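Local structure of envelope polyprotein (Puumala orthohantavirus, 5FXU) at residues Q33-F45 / T133-D146. The protein forms the Gn ectodomain of the hantaviral envelope, a glycosylated and antigenic part of the virion surface that probably acts together with its partner glycoprotein in cell entry. Sequence-based numbering, arbitrary orientation.
Sequences QVESLKLESSCNF and TCITTKSCLLGLGD
Asn44 reaches across and bonds with both arms of its amide where helix 133-136 ends, to Thr136 and to Thr137 just after it. Its CB carries CG into the space between backbone N and carbonyl carbon (chi1 54°). OD1 accepts from Thr137 OG1 at 2.7 Å, with CG2 of the same threonine at 3.5 Å, while ND2 donates to Thr136 O at 3.0 Å. Thr136 O lies in the amide plane of Asn44, but ND2 approaches from well above the plane of that carbonyl. One residue back, Cys43 SG is bonded to Cys140 SG in a disulfide with chi3 of 86°. It staples edge strand 39-41 to its antiparallel neighbour 139-144 just beyond their last pairing, in the four-stranded mixed sheet of the Gn head that continues through 147-155 to 3-9. Glu40 and Gly143 form a hydrogen-bonded antiparallel pair; just past the strand, Ser42 N donates almost straight to Leu141 O (2.9 Å). Ser41 OG accepts from Cys43 N two residues on, an ST turn, with Leu142 CD2 3.5 Å from that oxygen. Phe45 meets Leu142 CD2 and Thr133 CG2 at its ring edge. Further along, Leu144 CD1 packs against Leu37 CB and Leu39 CG, and Leu144 also touches Phe112 and Val125.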
# COMPACT_ATOMS: atom_id res chain seq x y z
N GLN A 33 8.08 14.25 -14.70
CA GLN A 33 8.90 14.32 -13.49
C GLN A 33 8.90 13.10 -12.59
O GLN A 33 9.76 13.00 -11.73
CB GLN A 33 8.54 15.57 -12.70
CG GLN A 33 8.94 16.85 -13.41
CD GLN A 33 8.55 18.10 -12.65
OE1 GLN A 33 8.40 18.09 -11.41
NE2 GLN A 33 8.39 19.21 -13.39
N VAL A 34 7.96 12.18 -12.78
CA VAL A 34 7.77 11.04 -11.89
C VAL A 34 8.94 10.07 -11.98
O VAL A 34 9.39 9.55 -10.96
CB VAL A 34 6.45 10.29 -12.20
CG1 VAL A 34 6.31 9.02 -11.40
CG2 VAL A 34 5.26 11.19 -11.92
N GLU A 35 9.43 9.85 -13.19
CA GLU A 35 10.57 8.96 -13.42
C GLU A 35 11.89 9.46 -12.76
O GLU A 35 12.78 8.66 -12.46
CB GLU A 35 10.74 8.66 -14.93
CG GLU A 35 9.57 7.89 -15.58
CD GLU A 35 8.56 8.75 -16.37
OE1 GLU A 35 8.32 9.92 -15.97
OE2 GLU A 35 7.96 8.22 -17.34
N SER A 36 11.99 10.77 -12.50
CA SER A 36 13.14 11.37 -11.81
C SER A 36 13.05 11.42 -10.28
O SER A 36 14.03 11.78 -9.64
CB SER A 36 13.34 12.80 -12.31
OG SER A 36 13.61 12.79 -13.69
N LEU A 37 11.90 11.10 -9.70
CA LEU A 37 11.69 11.32 -8.26
C LEU A 37 12.59 10.43 -7.39
O LEU A 37 12.61 9.22 -7.53
CB LEU A 37 10.22 11.11 -7.88
CG LEU A 37 9.22 12.15 -8.38
CD1 LEU A 37 7.83 11.80 -7.88
CD2 LEU A 37 9.59 13.58 -7.96
N LYS A 38 13.33 11.07 -6.48
CA LYS A 38 14.22 10.40 -5.52
C LYS A 38 13.87 10.90 -4.12
O LYS A 38 13.71 12.11 -3.91
CB LYS A 38 15.69 10.75 -5.85
CG LYS A 38 16.65 9.54 -5.89
CD LYS A 38 17.07 9.16 -4.48
CE LYS A 38 18.28 9.95 -4.01
NZ LYS A 38 19.60 9.47 -4.51
N LEU A 39 13.71 9.99 -3.17
CA LEU A 39 13.56 10.39 -1.76
C LEU A 39 14.91 10.74 -1.18
O LEU A 39 15.82 9.93 -1.26
CB LEU A 39 12.95 9.27 -0.89
CG LEU A 39 11.51 9.45 -0.40
CD1 LEU A 39 11.21 8.37 0.63
CD2 LEU A 39 11.20 10.81 0.21
N GLU A 40 15.03 11.93 -0.61
CA GLU A 40 16.22 12.34 0.14
C GLU A 40 15.81 12.41 1.59
O GLU A 40 14.66 12.73 1.88
CB GLU A 40 16.72 13.74 -0.28
CG GLU A 40 16.94 14.01 -1.77
CD GLU A 40 18.20 13.35 -2.34
OE1 GLU A 40 18.50 12.19 -1.99
OE2 GLU A 40 18.88 13.99 -3.17
N SER A 41 16.75 12.16 2.49
CA SER A 41 16.49 12.27 3.93
C SER A 41 17.62 12.99 4.64
O SER A 41 18.78 12.72 4.38
CB SER A 41 16.35 10.88 4.56
OG SER A 41 16.07 10.99 5.95
N SER A 42 17.25 13.90 5.53
CA SER A 42 18.18 14.47 6.49
C SER A 42 17.98 13.86 7.89
O SER A 42 18.53 14.35 8.85
CB SER A 42 17.99 16.00 6.55
OG SER A 42 17.04 16.34 7.55
N CYS A 43 17.18 12.81 8.01
CA CYS A 43 16.79 12.30 9.32
C CYS A 43 17.87 11.41 9.91
O CYS A 43 18.63 10.78 9.18
CB CYS A 43 15.48 11.51 9.20
SG CYS A 43 14.02 12.45 8.64
N ASN A 44 17.94 11.36 11.24
CA ASN A 44 18.93 10.55 11.98
C ASN A 44 18.39 9.14 12.21
O ASN A 44 18.13 8.73 13.36
CB ASN A 44 19.37 11.21 13.30
CG ASN A 44 18.20 11.58 14.22
OD1 ASN A 44 17.10 11.92 13.75
ND2 ASN A 44 18.43 11.52 15.53
N PHE A 45 18.18 8.44 11.10
CA PHE A 45 17.78 7.04 11.14
C PHE A 45 18.44 6.25 10.00
O PHE A 45 19.04 6.83 9.09
CB PHE A 45 16.24 6.86 11.22
CG PHE A 45 15.41 7.59 10.15
CD1 PHE A 45 15.69 7.48 8.79
CD2 PHE A 45 14.28 8.32 10.55
CE1 PHE A 45 14.89 8.12 7.86
CE2 PHE A 45 13.48 8.97 9.62
CZ PHE A 45 13.78 8.86 8.26
N THR A 133 13.12 5.59 17.25
CA THR A 133 13.20 6.86 16.54
C THR A 133 12.54 8.01 17.30
O THR A 133 13.03 9.14 17.27
CB THR A 133 12.56 6.77 15.14
OG1 THR A 133 13.00 5.58 14.51
CG2 THR A 133 13.00 7.93 14.27
N CYS A 134 11.44 7.71 17.99
CA CYS A 134 10.77 8.63 18.90
C CYS A 134 11.63 9.17 20.07
O CYS A 134 11.35 10.25 20.58
CB CYS A 134 9.52 7.95 19.47
SG CYS A 134 8.16 7.78 18.26
N ILE A 135 12.66 8.43 20.48
CA ILE A 135 13.62 8.91 21.47
C ILE A 135 14.64 9.83 20.80
O ILE A 135 15.01 10.86 21.36
CB ILE A 135 14.32 7.74 22.21
CG1 ILE A 135 13.29 6.94 23.00
CG2 ILE A 135 15.40 8.24 23.16
CD1 ILE A 135 13.73 5.54 23.31
N THR A 136 15.09 9.46 19.60
CA THR A 136 16.17 10.17 18.96
C THR A 136 15.77 11.43 18.22
O THR A 136 16.66 12.22 17.87
CB THR A 136 16.91 9.29 17.93
OG1 THR A 136 16.02 8.88 16.88
CG2 THR A 136 17.53 8.09 18.61
N THR A 137 14.49 11.60 17.94
CA THR A 137 14.06 12.54 16.88
C THR A 137 12.75 13.26 17.23
O THR A 137 11.76 12.59 17.57
CB THR A 137 13.90 11.78 15.54
OG1 THR A 137 15.08 11.01 15.28
CG2 THR A 137 13.71 12.75 14.37
N LYS A 138 12.78 14.60 17.17
CA LYS A 138 11.58 15.44 17.30
C LYS A 138 11.03 15.83 15.91
O LYS A 138 9.84 15.78 15.67
CB LYS A 138 11.89 16.72 18.10
CG LYS A 138 10.70 17.67 18.33
CD LYS A 138 9.63 17.10 19.27
CE LYS A 138 8.31 17.91 19.24
NZ LYS A 138 7.33 17.47 18.18
N SER A 139 11.92 16.25 15.02
CA SER A 139 11.54 16.53 13.65
C SER A 139 12.72 16.39 12.73
O SER A 139 13.86 16.53 13.14
CB SER A 139 10.91 17.93 13.52
OG SER A 139 11.75 18.93 14.06
N CYS A 140 12.43 16.11 11.47
CA CYS A 140 13.46 16.05 10.45
C CYS A 140 12.81 16.21 9.08
O CYS A 140 11.60 16.42 9.00
CB CYS A 140 14.28 14.76 10.58
SG CYS A 140 13.32 13.25 10.42
N LEU A 141 13.61 16.18 8.02
CA LEU A 141 13.16 16.53 6.68
C LEU A 141 13.39 15.42 5.69
O LEU A 141 14.45 14.81 5.66
CB LEU A 141 13.87 17.78 6.19
CG LEU A 141 13.52 19.10 6.89
CD1 LEU A 141 14.36 20.24 6.33
CD2 LEU A 141 12.05 19.45 6.75
N LEU A 142 12.39 15.19 4.86
CA LEU A 142 12.53 14.40 3.66
C LEU A 142 12.27 15.33 2.47
O LEU A 142 11.53 16.32 2.56
CB LEU A 142 11.52 13.24 3.63
CG LEU A 142 11.43 12.29 4.84
CD1 LEU A 142 10.25 11.34 4.71
CD2 LEU A 142 12.71 11.49 4.98
N GLY A 143 12.91 15.01 1.37
CA GLY A 143 12.65 15.69 0.12
C GLY A 143 12.23 14.69 -0.93
O GLY A 143 12.73 13.55 -0.97
N LEU A 144 11.31 15.13 -1.78
CA LEU A 144 10.88 14.36 -2.94
C LEU A 144 10.66 15.32 -4.10
O LEU A 144 9.75 16.17 -4.05
CB LEU A 144 9.61 13.57 -2.63
CG LEU A 144 9.23 12.55 -3.71
CD1 LEU A 144 10.23 11.41 -3.80
CD2 LEU A 144 7.84 11.99 -3.40
N GLY A 145 11.52 15.19 -5.11
CA GLY A 145 11.64 16.16 -6.20
C GLY A 145 11.85 17.54 -5.62
O GLY A 145 12.86 17.79 -4.96
N ASP A 146 10.85 18.39 -5.81
CA ASP A 146 10.88 19.79 -5.37
C ASP A 146 10.09 20.06 -4.08
O ASP A 146 9.99 21.21 -3.64
CB ASP A 146 10.40 20.67 -6.55
CG ASP A 146 11.36 20.60 -7.76
OD1 ASP A 146 12.57 20.90 -7.56
OD2 ASP A 146 10.92 20.21 -8.87